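Local coordinates for protein AxyAgu115A (Amphibacillus xylanus NBRC 15112, PDB 6NPS) that probably acts as an alpha-glucuronidase of glycoside hydrolase family 115, a hydrolase that removes glucuronic acid side groups from arabinoglucuronoxylan, at residues A[403-412]-A[442-453]. The protein carries 3 engineered substitutions. Residues are numbered along the deposited sequence; the frame is centred on the assembly and turned at random.
Sequences GGYGMYYHFD and GVRDLWIVNVGD
Met407 and Tyr409 bond through N and O to Leu446, Ile448 and Asn450, so strands 405-410 and 446-450 run parallel, their axes 22° apart. Met407 N to Leu446 O is 2.8 Å, and Phe411 N continues the ladder to Asn450 O. Val449 CG2 sits over the centre of one face of the Phe411 ring, 3.3 Å from its centroid, a close CH-pi contact. Val449 carries CG2 anti to its own N, which puts this methyl over the ring. On the same side, Met407 and Trp447 pack on Met435 of helix 428-440. That helix links the two strands in a right-handed beta-alpha-beta crossover, here the last two strands of the family's TIM barrel. Tyr408, His410 and Asn450 point to the other side. Asn450 ND2 donates to Tyr408 OH at 3.2 Å, with ring and amide planes nearly parallel, 10° apart. ND2 also bonds to Asn176 OD1. His410 CD2 lies 3.6 Å from Asn450 CB. Asn450 OD1 accepts from Gly452 N at 2.9 Å, closing an Asx turn. Replacing Asn450 with an alanine is likely to leave Tyr408 OH and Asn176 OD1 without this donor and Gly452 N without its acceptor. A glycerol bonds to Tyr408 OH and lies beside His410, consistent with a pocket at the strand ends.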
loop_
_atom_site.group_PDB
_atom_site.type_symbol
_atom_site.label_atom_id
_atom_site.label_comp_id
_atom_site.label_asym_id
_atom_site.label_seq_id
_atom_site.Cartn_x
_atom_site.Cartn_y
_atom_site.Cartn_z
ATOM N N GLY A 403 31.298 -11.774 45.359
ATOM C CA GLY A 403 31.041 -12.530 44.162
ATOM C C GLY A 403 30.938 -11.636 42.946
ATOM O O GLY A 403 31.224 -12.082 41.831
ATOM N N GLY A 404 30.553 -10.379 43.149
ATOM C CA GLY A 404 30.525 -9.443 42.035
ATOM C C GLY A 404 29.450 -9.750 40.993
ATOM O O GLY A 404 28.567 -10.609 41.162
ATOM N N TYR A 405 29.556 -9.032 39.875
ATOM C CA TYR A 405 28.528 -9.010 38.846
ATOM C C TYR A 405 29.145 -9.246 37.483
ATOM O O TYR A 405 30.322 -8.923 37.226
ATOM C CB TYR A 405 27.760 -7.663 38.841
ATOM C CG TYR A 405 26.941 -7.516 40.099
ATOM C CD1 TYR A 405 25.631 -7.998 40.152
ATOM C CD2 TYR A 405 27.482 -6.925 41.239
ATOM C CE1 TYR A 405 24.891 -7.878 41.297
ATOM C CE2 TYR A 405 26.746 -6.794 42.395
ATOM C CZ TYR A 405 25.439 -7.276 42.419
ATOM O OH TYR A 405 24.685 -7.198 43.584
ATOM N N GLY A 406 28.318 -9.776 36.599
ATOM C CA GLY A 406 28.691 -9.996 35.221
ATOM C C GLY A 406 27.791 -9.255 34.253
ATOM O O GLY A 406 26.691 -8.835 34.618
ATOM N N MET A 407 28.231 -9.093 33.018
ATOM C CA MET A 407 27.371 -8.528 31.978
ATOM C C MET A 407 27.472 -9.400 30.740
ATOM O O MET A 407 28.576 -9.723 30.275
ATOM C CB MET A 407 27.742 -7.080 31.632
ATOM C CG MET A 407 26.851 -6.453 30.469
ATOM S SD MET A 407 25.063 -6.475 30.896
ATOM C CE MET A 407 25.064 -5.545 32.422
ATOM N N TYR A 408 26.312 -9.788 30.220
ATOM C CA TYR A 408 26.182 -10.533 28.977
ATOM C C TYR A 408 25.586 -9.588 27.936
ATOM O O TYR A 408 24.450 -9.130 28.090
ATOM C CB TYR A 408 25.308 -11.765 29.217
ATOM C CG TYR A 408 24.982 -12.547 27.977
ATOM C CD1 TYR A 408 25.888 -12.642 26.930
ATOM C CD2 TYR A 408 23.754 -13.208 27.865
ATOM C CE1 TYR A 408 25.569 -13.364 25.764
ATOM C CE2 TYR A 408 23.436 -13.951 26.728
ATOM C CZ TYR A 408 24.337 -14.006 25.681
ATOM O OH TYR A 408 24.006 -14.717 24.546
ATOM N N TYR A 409 26.375 -9.265 26.911
ATOM C CA TYR A 409 26.107 -8.238 25.910
ATOM C C TYR A 409 25.968 -8.930 24.555
ATOM O O TYR A 409 26.424 -10.061 24.386
ATOM C CB TYR A 409 27.248 -7.190 25.911
ATOM C CG TYR A 409 26.874 -5.886 25.236
ATOM C CD1 TYR A 409 26.120 -4.912 25.911
ATOM C CD2 TYR A 409 27.271 -5.627 23.942
ATOM C CE1 TYR A 409 25.754 -3.706 25.288
ATOM C CE2 TYR A 409 26.896 -4.403 23.286
ATOM C CZ TYR A 409 26.154 -3.460 23.985
ATOM O OH TYR A 409 25.785 -2.264 23.386
ATOM N N HIS A 410 25.230 -8.315 23.615
ATOM C CA HIS A 410 24.984 -8.922 22.301
ATOM C C HIS A 410 25.508 -8.040 21.167
ATOM O O HIS A 410 25.154 -6.861 21.077
ATOM C CB HIS A 410 23.484 -9.159 22.056
ATOM C CG HIS A 410 22.921 -10.331 22.799
ATOM N ND1 HIS A 410 22.622 -10.272 24.142
ATOM C CD2 HIS A 410 22.628 -11.598 22.400
ATOM C CE1 HIS A 410 22.141 -11.434 24.530
ATOM N NE2 HIS A 410 22.127 -12.257 23.494
ATOM N N PHE A 411 26.321 -8.634 20.286
ATOM C CA PHE A 411 26.598 -8.145 18.940
ATOM C C PHE A 411 25.801 -8.901 17.897
ATOM O O PHE A 411 25.937 -8.598 16.712
ATOM C CB PHE A 411 28.090 -8.317 18.561
ATOM C CG PHE A 411 29.061 -7.531 19.408
ATOM C CD1 PHE A 411 28.645 -6.480 20.208
ATOM C CD2 PHE A 411 30.415 -7.850 19.378
ATOM C CE1 PHE A 411 29.550 -5.736 20.946
ATOM C CE2 PHE A 411 31.329 -7.121 20.146
ATOM C CZ PHE A 411 30.895 -6.076 20.939
ATOM N N ASP A 412 25.020 -9.909 18.309
ATOM C CA ASP A 412 24.362 -10.870 17.426
ATOM C C ASP A 412 23.220 -11.470 18.221
ATOM O O ASP A 412 23.388 -11.757 19.405
ATOM C CB ASP A 412 25.374 -11.933 16.984
ATOM C CG ASP A 412 24.892 -12.821 15.836
ATOM O OD1 ASP A 412 23.996 -13.670 16.055
ATOM O OD2 ASP A 412 25.458 -12.703 14.715
ATOM N N GLY A 442 29.500 -0.857 38.822
ATOM C CA GLY A 442 30.111 -1.928 39.578
ATOM C C GLY A 442 29.973 -3.301 38.962
ATOM O O GLY A 442 30.054 -4.291 39.687
ATOM N N VAL A 443 29.794 -3.401 37.651
ATOM C CA VAL A 443 29.757 -4.692 36.960
ATOM C C VAL A 443 31.158 -4.944 36.429
ATOM O O VAL A 443 31.505 -4.505 35.328
ATOM C CB VAL A 443 28.737 -4.721 35.823
ATOM C CG1 VAL A 443 28.731 -6.149 35.163
ATOM C CG2 VAL A 443 27.344 -4.402 36.364
ATOM N N ARG A 444 31.953 -5.687 37.185
ATOM C CA ARG A 444 33.379 -5.720 36.917
ATOM C C ARG A 444 34.002 -7.100 36.976
ATOM O O ARG A 444 35.204 -7.214 36.733
ATOM C CB ARG A 444 34.120 -4.812 37.910
ATOM C CG ARG A 444 33.772 -3.361 37.728
ATOM C CD ARG A 444 34.372 -2.492 38.791
ATOM N NE ARG A 444 33.803 -1.159 38.705
ATOM C CZ ARG A 444 34.196 -0.133 39.449
ATOM N NH1 ARG A 444 35.184 -0.292 40.342
ATOM N NH2 ARG A 444 33.594 1.036 39.331
ATOM N N ASP A 445 33.245 -8.145 37.285
ATOM C CA ASP A 445 33.862 -9.456 37.436
ATOM C C ASP A 445 33.818 -10.296 36.171
ATOM O O ASP A 445 34.746 -11.069 35.912
ATOM C CB ASP A 445 33.192 -10.201 38.581
ATOM C CG ASP A 445 33.730 -9.741 39.939
ATOM O OD1 ASP A 445 33.452 -8.581 40.339
ATOM O OD2 ASP A 445 34.459 -10.529 40.583
ATOM N N LEU A 446 32.788 -10.147 35.351
ATOM C CA LEU A 446 32.707 -10.989 34.169
ATOM C C LEU A 446 32.033 -10.204 33.058
ATOM O O LEU A 446 30.990 -9.591 33.290
ATOM C CB LEU A 446 31.915 -12.277 34.498
ATOM C CG LEU A 446 31.796 -13.317 33.387
ATOM C CD1 LEU A 446 31.627 -14.739 33.992
ATOM C CD2 LEU A 446 30.586 -13.017 32.542
ATOM N N TRP A 447 32.608 -10.235 31.851
ATOM C CA TRP A 447 32.008 -9.602 30.685
ATOM C C TRP A 447 32.057 -10.609 29.554
ATOM O O TRP A 447 33.147 -11.064 29.182
ATOM C CB TRP A 447 32.769 -8.342 30.204
ATOM C CG TRP A 447 32.594 -7.052 30.934
ATOM C CD1 TRP A 447 32.022 -6.846 32.172
ATOM C CD2 TRP A 447 33.045 -5.767 30.480
ATOM N NE1 TRP A 447 32.077 -5.512 32.492
ATOM C CE2 TRP A 447 32.713 -4.829 31.476
ATOM C CE3 TRP A 447 33.704 -5.321 29.322
ATOM C CZ2 TRP A 447 33.010 -3.477 31.351
ATOM C CZ3 TRP A 447 33.995 -3.946 29.203
ATOM C CH2 TRP A 447 33.660 -3.061 30.228
ATOM N N ILE A 448 30.913 -10.917 28.956
ATOM C CA ILE A 448 30.939 -11.804 27.802
ATOM C C ILE A 448 29.998 -11.244 26.728
ATOM O O ILE A 448 28.939 -10.691 27.042
ATOM C CB ILE A 448 30.568 -13.239 28.241
ATOM C CG1 ILE A 448 30.636 -14.202 27.042
ATOM C CG2 ILE A 448 29.193 -13.252 28.959
ATOM C CD1 ILE A 448 30.802 -15.704 27.438
ATOM N N VAL A 449 30.385 -11.355 25.457
ATOM C CA VAL A 449 29.544 -10.833 24.376
ATOM C C VAL A 449 29.164 -11.956 23.427
ATOM O O VAL A 449 29.990 -12.789 23.069
ATOM C CB VAL A 449 30.214 -9.640 23.643
ATOM C CG1 VAL A 449 31.667 -9.993 23.163
ATOM C CG2 VAL A 449 29.361 -9.187 22.428
ATOM N N ASN A 450 27.891 -11.982 23.024
ATOM C CA ASN A 450 27.446 -12.879 21.968
ATOM C C ASN A 450 27.917 -12.363 20.611
ATOM O O ASN A 450 27.488 -11.281 20.168
ATOM C CB ASN A 450 25.911 -12.986 21.993
ATOM C CG ASN A 450 25.360 -14.018 21.018
ATOM O OD1 ASN A 450 25.933 -14.296 19.948
ATOM N ND2 ASN A 450 24.225 -14.614 21.394
ATOM N N VAL A 451 28.777 -13.132 19.935
ATOM C CA VAL A 451 29.353 -12.684 18.660
ATOM C C VAL A 451 28.852 -13.521 17.498
ATOM O O VAL A 451 29.464 -13.493 16.436
ATOM C CB VAL A 451 30.894 -12.694 18.661
ATOM C CG1 VAL A 451 31.485 -11.633 19.575
ATOM C CG2 VAL A 451 31.397 -14.127 18.977
ATOM N N GLY A 452 27.769 -14.284 17.680
ATOM C CA GLY A 452 27.273 -15.088 16.572
ATOM C C GLY A 452 28.324 -16.026 16.002
ATOM O O GLY A 452 28.943 -16.793 16.744
ATOM N N ASP A 453 28.557 -15.948 14.690
ATOM C CA ASP A 453 29.548 -16.772 14.009
ATOM C C ASP A 453 30.909 -16.105 13.959
ATOM O O ASP A 453 31.748 -16.534 13.166
ATOM C CB ASP A 453 29.106 -17.030 12.571
ATOM C CG ASP A 453 27.717 -17.621 12.505
ATOM O OD1 ASP A 453 26.747 -16.836 12.447
ATOM O OD2 ASP A 453 27.585 -18.862 12.539
HETATM O O HOH W 1 31.554 -6.961 39.797
HETATM O O HOH W 2 28.461 -12.617 13.799
#